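Local coordinates for protein intracellular protease/amidase (Salmonella enterica subsp. enterica serovar Typhimurium, PDB 4K2H) that binds zinc ions and belongs to the DJ-1/PfpI family, perhaps acting as a peptidase or amidase, although its true function is unknown, at residues A[102-107]-A[111-116]; A[67-72]-A[164-169]; A[8-13]-A[86-91]. The protein carries 1 engineered substitution. One frame throughout, in Å; residues are numbered along the deposited sequence.

Contact 1 (A[102-107]-A[111-116]); sequences ICPIAS and RVLGAH. Engineered in segment 102-107: Ala106 (natural residue Cys).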
loop_
_atom_site.group_PDB
_atom_site.type_symbol
_atom_site.label_atom_id
_atom_site.label_comp_id
_atom_site.label_asym_id
_atom_site.label_seq_id
_atom_site.Cartn_x
_atom_site.Cartn_y
_atom_site.Cartn_z
ATOM N N ILE A 102 -15.605 6.092 -12.181
ATOM C CA ILE A 102 -15.949 5.552 -10.871
ATOM C C ILE A 102 -15.194 4.257 -10.743
ATOM O O ILE A 102 -15.360 3.315 -11.560
ATOM C CB ILE A 102 -17.443 5.273 -10.763
ATOM C CG1 ILE A 102 -18.237 6.494 -11.232
ATOM C CG2 ILE A 102 -17.817 4.811 -9.368
ATOM C CD1 ILE A 102 -17.904 7.772 -10.497
ATOM N N CYS A 103 -14.349 4.208 -9.730
ATOM C CA CYS A 103 -13.333 3.187 -9.647
ATOM C C CYS A 103 -13.336 2.502 -8.292
ATOM O O CYS A 103 -12.496 2.817 -7.415
ATOM C CB CYS A 103 -11.979 3.797 -9.896
ATOM S SG CYS A 103 -11.897 4.871 -11.327
ATOM N N PRO A 104 -14.257 1.539 -8.131
ATOM C CA PRO A 104 -14.299 0.692 -6.964
ATOM C C PRO A 104 -13.358 -0.473 -7.024
ATOM O O PRO A 104 -13.126 -1.069 -8.099
ATOM C CB PRO A 104 -15.731 0.175 -6.968
ATOM C CG PRO A 104 -16.039 0.054 -8.420
ATOM C CD PRO A 104 -15.433 1.322 -8.987
ATOM N N ILE A 105 -12.829 -0.818 -5.853
ATOM C CA ILE A 105 -12.033 -1.995 -5.717
ATOM C C ILE A 105 -12.547 -2.909 -4.620
ATOM O O ILE A 105 -13.079 -2.465 -3.574
ATOM C CB ILE A 105 -10.546 -1.640 -5.536
ATOM C CG1 ILE A 105 -9.740 -2.883 -5.149
ATOM C CG2 ILE A 105 -10.325 -0.578 -4.489
ATOM C CD1 ILE A 105 -8.405 -2.963 -5.859
ATOM N N ALA A 106 -12.401 -4.204 -4.869
ATOM C CA ALA A 106 -12.661 -5.242 -3.853
ATOM C C ALA A 106 -14.141 -5.240 -3.450
ATOM O O ALA A 106 -14.977 -5.373 -4.322
ATOM C CB ALA A 106 -11.730 -5.088 -2.652
ATOM N N SER A 107 -14.488 -5.098 -2.172
ATOM C CA SER A 107 -15.903 -5.146 -1.789
ATOM C C SER A 107 -16.766 -3.982 -2.310
ATOM O O SER A 107 -17.987 -4.103 -2.329
ATOM C CB SER A 107 -16.070 -5.298 -0.262
ATOM O OG SER A 107 -15.804 -4.089 0.429
ATOM N N ARG A 111 -20.870 -3.478 -2.352
ATOM C CA ARG A 111 -21.367 -2.815 -1.131
ATOM C C ARG A 111 -21.753 -1.378 -1.297
ATOM O O ARG A 111 -22.600 -0.910 -0.555
ATOM C CB ARG A 111 -20.338 -2.858 -0.001
ATOM C CG ARG A 111 -19.981 -4.240 0.478
ATOM C CD ARG A 111 -21.068 -4.857 1.331
ATOM N NE ARG A 111 -20.534 -6.035 2.003
ATOM C CZ ARG A 111 -19.697 -6.003 3.040
ATOM N NH1 ARG A 111 -19.300 -4.847 3.592
ATOM N NH2 ARG A 111 -19.258 -7.152 3.546
ATOM N N VAL A 112 -21.131 -0.652 -2.215
ATOM C CA VAL A 112 -21.444 0.756 -2.353
ATOM C C VAL A 112 -22.356 0.982 -3.561
ATOM O O VAL A 112 -23.411 1.617 -3.445
ATOM C CB VAL A 112 -20.169 1.647 -2.435
ATOM C CG1 VAL A 112 -20.549 3.112 -2.383
ATOM C CG2 VAL A 112 -19.198 1.351 -1.299
ATOM N N LEU A 113 -21.971 0.471 -4.719
ATOM C CA LEU A 113 -22.753 0.735 -5.925
ATOM C C LEU A 113 -23.910 -0.264 -6.053
ATOM O O LEU A 113 -25.055 0.136 -6.236
ATOM C CB LEU A 113 -21.867 0.690 -7.165
ATOM C CG LEU A 113 -20.618 1.551 -7.071
ATOM C CD1 LEU A 113 -19.861 1.552 -8.379
ATOM C CD2 LEU A 113 -20.982 2.962 -6.646
ATOM N N GLY A 114 -23.603 -1.555 -5.952
ATOM C CA GLY A 114 -24.609 -2.606 -6.145
ATOM C C GLY A 114 -25.683 -2.579 -5.068
ATOM O O GLY A 114 -26.878 -2.617 -5.361
ATOM N N ALA A 115 -25.256 -2.477 -3.818
ATOM C CA ALA A 115 -26.198 -2.379 -2.692
ATOM C C ALA A 115 -27.119 -1.152 -2.750
ATOM O O ALA A 115 -27.993 -1.016 -1.905
ATOM C CB ALA A 115 -25.442 -2.397 -1.370
ATOM N N HIS A 116 -26.910 -0.254 -3.709
ATOM C CA HIS A 116 -27.771 0.903 -3.885
ATOM C C HIS A 116 -28.424 0.952 -5.243
ATOM O O HIS A 116 -29.127 1.920 -5.566
ATOM C CB HIS A 116 -26.969 2.172 -3.652
ATOM C CG HIS A 116 -26.866 2.528 -2.216
ATOM N ND1 HIS A 116 -27.975 2.691 -1.425
ATOM C CD2 HIS A 116 -25.797 2.711 -1.410
ATOM C CE1 HIS A 116 -27.597 2.971 -0.189
ATOM N NE2 HIS A 116 -26.279 2.991 -0.153
#
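Ile102 opens the contact by reaching toward Leu113 on the helix 108-114. Its chi1 of -49° sets CG2 anti to the backbone N, and this puts that methyl on the helix side. Ile102 CG2 meets Leu113 CD1 at 4.0 Å, the two side chains meeting at a slant. Cys103 turns to the other face of the sheet. Pro104 points back to the helix, and its ring atom CG lies 4.1 Å from Leu113 CD1, with the two side chains at about a right angle. One methyl of Leu113 therefore touches both strand residues. Leu150 of the strand 150-153 also packs on all three, and Val92 of the helix 86-97 touches Leu113. The cluster is buried.

The strand ends at Pro104. Ala106, an engineered residue in place of the natural Cys, has a positive phi (64°). Ser107 follows and leads into the helix. Ser107 O accepts a hydrogen bond from Arg111 N at 3.0 Å, nearly straight at 171°. This is an i to i+4 bond, as in an alpha-helical turn, at the start of the helix 108-114. Arg111 CG rests 3.4 Å from the same Ser107 O and 4.1 Å from Ser107 CB. Ser107 OG has another partner, Ser79 OG on the helix 76-83.

A strand, a sharp turn with positive phi and a helix follow in direct succession. This is the layout of the nucleophile elbow, consistent with the place of the family cysteine in DJ-1/PfpI relatives.

Contact 2 (A[67-72]-A[164-169]); sequences FDAVVL and LTLSAR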
loop_
_atom_site.group_PDB
_atom_site.type_symbol
_atom_site.label_atom_id
_atom_site.label_comp_id
_atom_site.label_asym_id
_atom_site.label_seq_id
_atom_site.Cartn_x
_atom_site.Cartn_y
_atom_site.Cartn_z
ATOM N N PHE A 67 -14.017 15.838 -10.021
ATOM C CA PHE A 67 -12.805 15.096 -10.266
ATOM C C PHE A 67 -12.960 14.277 -11.543
ATOM O O PHE A 67 -14.075 13.954 -11.950
ATOM C CB PHE A 67 -12.507 14.163 -9.046
ATOM C CG PHE A 67 -12.150 14.910 -7.802
ATOM C CD1 PHE A 67 -10.826 15.181 -7.495
ATOM C CD2 PHE A 67 -13.131 15.399 -6.969
ATOM C CE1 PHE A 67 -10.486 15.938 -6.379
ATOM C CE2 PHE A 67 -12.799 16.110 -5.820
ATOM C CZ PHE A 67 -11.478 16.394 -5.538
ATOM N N ASP A 68 -11.835 13.914 -12.143
ATOM C CA ASP A 68 -11.830 13.077 -13.335
ATOM C C ASP A 68 -12.031 11.624 -12.969
ATOM O O ASP A 68 -12.505 10.828 -13.803
ATOM C CB ASP A 68 -10.525 13.254 -14.101
ATOM C CG ASP A 68 -10.331 14.684 -14.583
ATOM O OD1 ASP A 68 -11.096 15.144 -15.463
ATOM O OD2 ASP A 68 -9.435 15.362 -14.061
ATOM N N ALA A 69 -11.646 11.266 -11.740
ATOM C CA ALA A 69 -11.911 9.925 -11.233
ATOM C C ALA A 69 -12.173 9.928 -9.755
ATOM O O ALA A 69 -11.638 10.763 -9.016
ATOM C CB ALA A 69 -10.754 8.997 -11.524
ATOM N N VAL A 70 -12.968 8.959 -9.323
ATOM C CA VAL A 70 -13.249 8.726 -7.894
ATOM C C VAL A 70 -12.927 7.281 -7.560
ATOM O O VAL A 70 -13.558 6.349 -8.069
ATOM C CB VAL A 70 -14.734 8.966 -7.587
ATOM C CG1 VAL A 70 -15.052 8.702 -6.131
ATOM C CG2 VAL A 70 -15.116 10.371 -7.995
ATOM N N VAL A 71 -11.927 7.094 -6.723
ATOM C CA VAL A 71 -11.568 5.761 -6.237
ATOM C C VAL A 71 -12.342 5.401 -4.984
ATOM O O VAL A 71 -12.352 6.153 -4.007
ATOM C CB VAL A 71 -10.076 5.693 -5.901
ATOM C CG1 VAL A 71 -9.713 4.319 -5.369
ATOM C CG2 VAL A 71 -9.256 6.020 -7.119
ATOM N N LEU A 72 -12.957 4.229 -4.998
ATOM C CA LEU A 72 -13.694 3.719 -3.839
ATOM C C LEU A 72 -13.001 2.486 -3.308
ATOM O O LEU A 72 -13.178 1.405 -3.839
ATOM C CB LEU A 72 -15.140 3.412 -4.208
ATOM C CG LEU A 72 -15.918 4.581 -4.814
ATOM C CD1 LEU A 72 -17.213 4.040 -5.391
ATOM C CD2 LEU A 72 -16.220 5.639 -3.767
ATOM N N LEU A 164 -2.681 0.938 -12.538
ATOM C CA LEU A 164 -2.051 1.250 -13.831
ATOM C C LEU A 164 -3.128 1.452 -14.900
ATOM O O LEU A 164 -3.074 2.407 -15.651
ATOM C CB LEU A 164 -1.018 0.197 -14.208
ATOM C CG LEU A 164 0.141 0.120 -13.202
ATOM C CD1 LEU A 164 0.905 -1.173 -13.384
ATOM C CD2 LEU A 164 1.108 1.303 -13.245
ATOM N N THR A 165 -4.149 0.609 -14.904
ATOM C CA THR A 165 -5.249 0.749 -15.863
ATOM C C THR A 165 -6.000 2.053 -15.704
ATOM O O THR A 165 -6.249 2.770 -16.689
ATOM C CB THR A 165 -6.231 -0.418 -15.751
ATOM O OG1 THR A 165 -5.494 -1.600 -15.981
ATOM C CG2 THR A 165 -7.333 -0.335 -16.800
ATOM N N LEU A 166 -6.345 2.379 -14.469
ATOM C CA LEU A 166 -6.949 3.665 -14.188
ATOM C C LEU A 166 -6.057 4.785 -14.717
ATOM O O LEU A 166 -6.547 5.701 -15.378
ATOM C CB LEU A 166 -7.185 3.836 -12.682
ATOM C CG LEU A 166 -7.577 5.238 -12.205
ATOM C CD1 LEU A 166 -8.824 5.749 -12.913
ATOM C CD2 LEU A 166 -7.794 5.237 -10.700
ATOM N N SER A 167 -4.754 4.721 -14.414
ATOM C CA SER A 167 -3.836 5.790 -14.798
ATOM C C SER A 167 -3.779 5.960 -16.317
ATOM O O SER A 167 -3.780 7.072 -16.841
ATOM C CB SER A 167 -2.426 5.497 -14.304
ATOM O OG SER A 167 -2.348 5.484 -12.891
ATOM N N ALA A 168 -3.702 4.832 -17.012
ATOM C CA ALA A 168 -3.567 4.830 -18.443
ATOM C C ALA A 168 -4.811 5.455 -19.050
ATOM O O ALA A 168 -4.732 6.271 -19.958
ATOM C CB ALA A 168 -3.388 3.411 -18.935
ATOM N N ARG A 169 -5.969 5.082 -18.531
ATOM C CA ARG A 169 -7.210 5.702 -18.955
ATOM C C ARG A 169 -7.236 7.234 -18.702
ATOM O O ARG A 169 -7.629 8.013 -19.583
ATOM C CB ARG A 169 -8.350 5.030 -18.241
ATOM C CG ARG A 169 -9.694 5.585 -18.620
ATOM C CD ARG A 169 -10.174 5.119 -19.985
ATOM N NE ARG A 169 -11.625 5.209 -19.903
ATOM C CZ ARG A 169 -12.435 4.215 -19.554
ATOM N NH1 ARG A 169 -13.732 4.449 -19.469
ATOM N NH2 ARG A 169 -11.967 2.989 -19.333
#
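Val71, which packs on Leu166 across this contact, has its backbone N in a probable hydrogen bond to Ala8 O of the neighbouring strand 6-11, and Ala69 O makes a similar probable bond with Ala8 N. These bonds hold the strand 69-72 inside the parallel sheet. Between the two segments themselves there is no hydrogen bond, and the contact is carried by three apolar side chains.

Leu166 is the one helix residue that meets the strand. Its CG is anti to the backbone N (chi1 169°), which carries the fork out toward the sheet. Each branch then takes its own strand residue. Leu166 CD1 reaches Ala69 CB at 4.0 Å, and Leu166 CD2 reaches Val71 CG2 at 3.9 Å. The Val71 and Leu166 side chains run at a slant to each other. Ala69 and Val71 lie two residues apart and so present their side chains on one face of the sheet. Val70 between them points away, to the other face. All three touching residues are buried. Leu101 and Cys103 of the next strand also touch Leu166, so its fork spans two strands. Arg169 reaches beyond the helix, to Glu146 in a salt bridge and to Gly148 O in a hydrogen bond, whereas Ser167 OG stays within it, on Ala163 O.

A helix laid on one face of a central parallel sheet, with a leucine fork fitted over neighbouring strands, is part of one outer layer of the three-layer alpha/beta/alpha sandwich of the DJ-1/PfpI fold.

Contact 3 (A[8-13]-A[86-91]); sequences AVLLAP and PAVIAF
Leu10 and the ring of Phe91 form the middle of this contact, their side chains slanted across one another. Leu10 CD2 sits 4.0 Å from Phe91 CE2, in an oblique position relative to the ring. Ala8 CB comes to the ring differently. It lies near the ring plane, at the edge, with Ala8 CB 4.1 Å from Phe91 CZ. Phe91 CG is anti to the backbone N (chi1 -172°), which sends the ring from the helix toward the strand.

Leu10 and Val88 each point toward the other's backbone, and Leu10 CD1 touches Val88 CG1 at 4.1 Å. Leu10 therefore serves two helix residues one turn apart, with one methyl for each. Strand 8-11 and helix 86-91 run nearly antiparallel (159°), their axes 11.4 Å apart at the closest, a gap bridged by these side chains. Val70 of the strand 69-72 and Leu37 of the strand 33-38 also pack on Phe91, while Leu82 of the helix 76-83 touches both Leu10 and Val88.

Every touching atom is carbon, and all four residues are buried. The contact thus rests on van der Waals packing and the exclusion of water, with no hydrogen bond to set its direction.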
loop_
_atom_site.group_PDB
_atom_site.type_symbol
_atom_site.label_atom_id
_atom_site.label_comp_id
_atom_site.label_asym_id
_atom_site.label_seq_id
_atom_site.Cartn_x
_atom_site.Cartn_y
_atom_site.Cartn_z
ATOM N N ALA A 8 -10.015 11.805 -6.799
ATOM C CA ALA A 8 -10.445 11.766 -5.395
ATOM C C ALA A 8 -10.425 10.319 -4.878
ATOM O O ALA A 8 -10.975 9.415 -5.525
ATOM C CB ALA A 8 -11.855 12.346 -5.242
ATOM N N VAL A 9 -9.794 10.095 -3.735
ATOM C CA VAL A 9 -9.799 8.767 -3.116
ATOM C C VAL A 9 -10.613 8.939 -1.848
ATOM O O VAL A 9 -10.277 9.760 -0.988
ATOM C CB VAL A 9 -8.379 8.275 -2.794
ATOM C CG1 VAL A 9 -8.386 6.903 -2.107
ATOM C CG2 VAL A 9 -7.538 8.218 -4.054
ATOM N N LEU A 10 -11.714 8.211 -1.746
ATOM C CA LEU A 10 -12.587 8.378 -0.591
ATOM C C LEU A 10 -12.119 7.467 0.529
ATOM O O LEU A 10 -11.904 6.269 0.338
ATOM C CB LEU A 10 -14.052 8.070 -0.938
ATOM C CG LEU A 10 -14.650 8.858 -2.106
ATOM C CD1 LEU A 10 -16.142 8.625 -2.180
ATOM C CD2 LEU A 10 -14.369 10.342 -2.014
ATOM N N LEU A 11 -11.993 8.053 1.710
ATOM C CA LEU A 11 -11.492 7.334 2.867
ATOM C C LEU A 11 -12.520 7.309 3.994
ATOM O O LEU A 11 -12.621 8.261 4.740
ATOM C CB LEU A 11 -10.189 7.965 3.358
ATOM C CG LEU A 11 -8.995 7.991 2.411
ATOM C CD1 LEU A 11 -7.753 8.484 3.150
ATOM C CD2 LEU A 11 -8.718 6.638 1.751
ATOM N N ALA A 12 -13.246 6.209 4.145
ATOM C CA ALA A 12 -14.182 6.066 5.258
ATOM C C ALA A 12 -13.508 5.274 6.400
ATOM O O ALA A 12 -12.499 4.616 6.170
ATOM C CB ALA A 12 -15.450 5.375 4.795
ATOM N N PRO A 13 -14.065 5.322 7.627
ATOM C CA PRO A 13 -13.412 4.535 8.693
ATOM C C PRO A 13 -13.394 3.077 8.319
ATOM O O PRO A 13 -14.411 2.556 7.847
ATOM C CB PRO A 13 -14.281 4.841 9.954
ATOM C CG PRO A 13 -14.802 6.218 9.684
ATOM C CD PRO A 13 -15.085 6.226 8.186
ATOM N N PRO A 86 -24.871 9.484 2.912
ATOM C CA PRO A 86 -25.552 10.073 1.767
ATOM C C PRO A 86 -24.699 11.060 0.987
ATOM O O PRO A 86 -24.911 11.247 -0.183
ATOM C CB PRO A 86 -26.757 10.764 2.411
ATOM C CG PRO A 86 -26.282 11.115 3.774
ATOM C CD PRO A 86 -25.501 9.898 4.182
ATOM N N ALA A 87 -23.725 11.683 1.644
ATOM C CA ALA A 87 -22.810 12.556 0.955
ATOM C C ALA A 87 -21.941 11.775 -0.014
ATOM O O ALA A 87 -21.617 12.272 -1.083
ATOM C CB ALA A 87 -21.954 13.322 1.931
ATOM N N VAL A 88 -21.596 10.544 0.343
ATOM C CA VAL A 88 -20.881 9.655 -0.578
ATOM C C VAL A 88 -21.754 9.302 -1.794
ATOM O O VAL A 88 -21.319 9.396 -2.937
ATOM C CB VAL A 88 -20.415 8.359 0.110
ATOM C CG1 VAL A 88 -19.837 7.386 -0.926
ATOM C CG2 VAL A 88 -19.386 8.672 1.190
ATOM N N ILE A 89 -22.996 8.909 -1.533
ATOM C CA ILE A 89 -23.897 8.527 -2.609
ATOM C C ILE A 89 -24.069 9.732 -3.557
ATOM O O ILE A 89 -23.940 9.574 -4.768
ATOM C CB ILE A 89 -25.253 8.049 -2.082
ATOM C CG1 ILE A 89 -25.105 6.876 -1.074
ATOM C CG2 ILE A 89 -26.183 7.719 -3.231
ATOM C CD1 ILE A 89 -24.021 5.846 -1.328
ATOM N N ALA A 90 -24.299 10.930 -3.013
ATOM C CA ALA A 90 -24.443 12.127 -3.868
ATOM C C ALA A 90 -23.199 12.445 -4.682
ATOM O O ALA A 90 -23.314 12.889 -5.832
ATOM C CB ALA A 90 -24.829 13.364 -3.061
ATOM N N PHE A 91 -22.026 12.296 -4.062
ATOM C CA PHE A 91 -20.760 12.602 -4.720
ATOM C C PHE A 91 -20.510 11.644 -5.874
ATOM O O PHE A 91 -20.149 12.055 -6.979
ATOM C CB PHE A 91 -19.635 12.467 -3.705
ATOM C CG PHE A 91 -18.287 12.927 -4.179
ATOM C CD1 PHE A 91 -17.915 14.263 -4.077
ATOM C CD2 PHE A 91 -17.351 12.018 -4.623
ATOM C CE1 PHE A 91 -16.636 14.695 -4.422
ATOM C CE2 PHE A 91 -16.076 12.441 -5.008
ATOM C CZ PHE A 91 -15.715 13.786 -4.886
#

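In the fold
All three contacts reach one parallel sheet, in which the strand 69-72 lies between 6-11 and 101-104. Contact 2 uses one face, and contacts 1 and 3 use the other. Contacts 1 and 2 meet where Cys103 N is 2.8 Å from Val70 O, a probable hydrogen bond. Contacts 2 and 3 meet where Leu72 CD2 packs 3.4 Å from Leu10 CD1. Contacts 1 and 3 touch where His116 CD2 lies 3.6 Å from Ile89 CD1. Of the zinc ligands, the side chain of Glu16 is about 7 Å from that of Ser107, about 10 Å from Val71 and about 12 Å from Leu10. A bound zinc ion is about 12 Å from the Ser107 side chain.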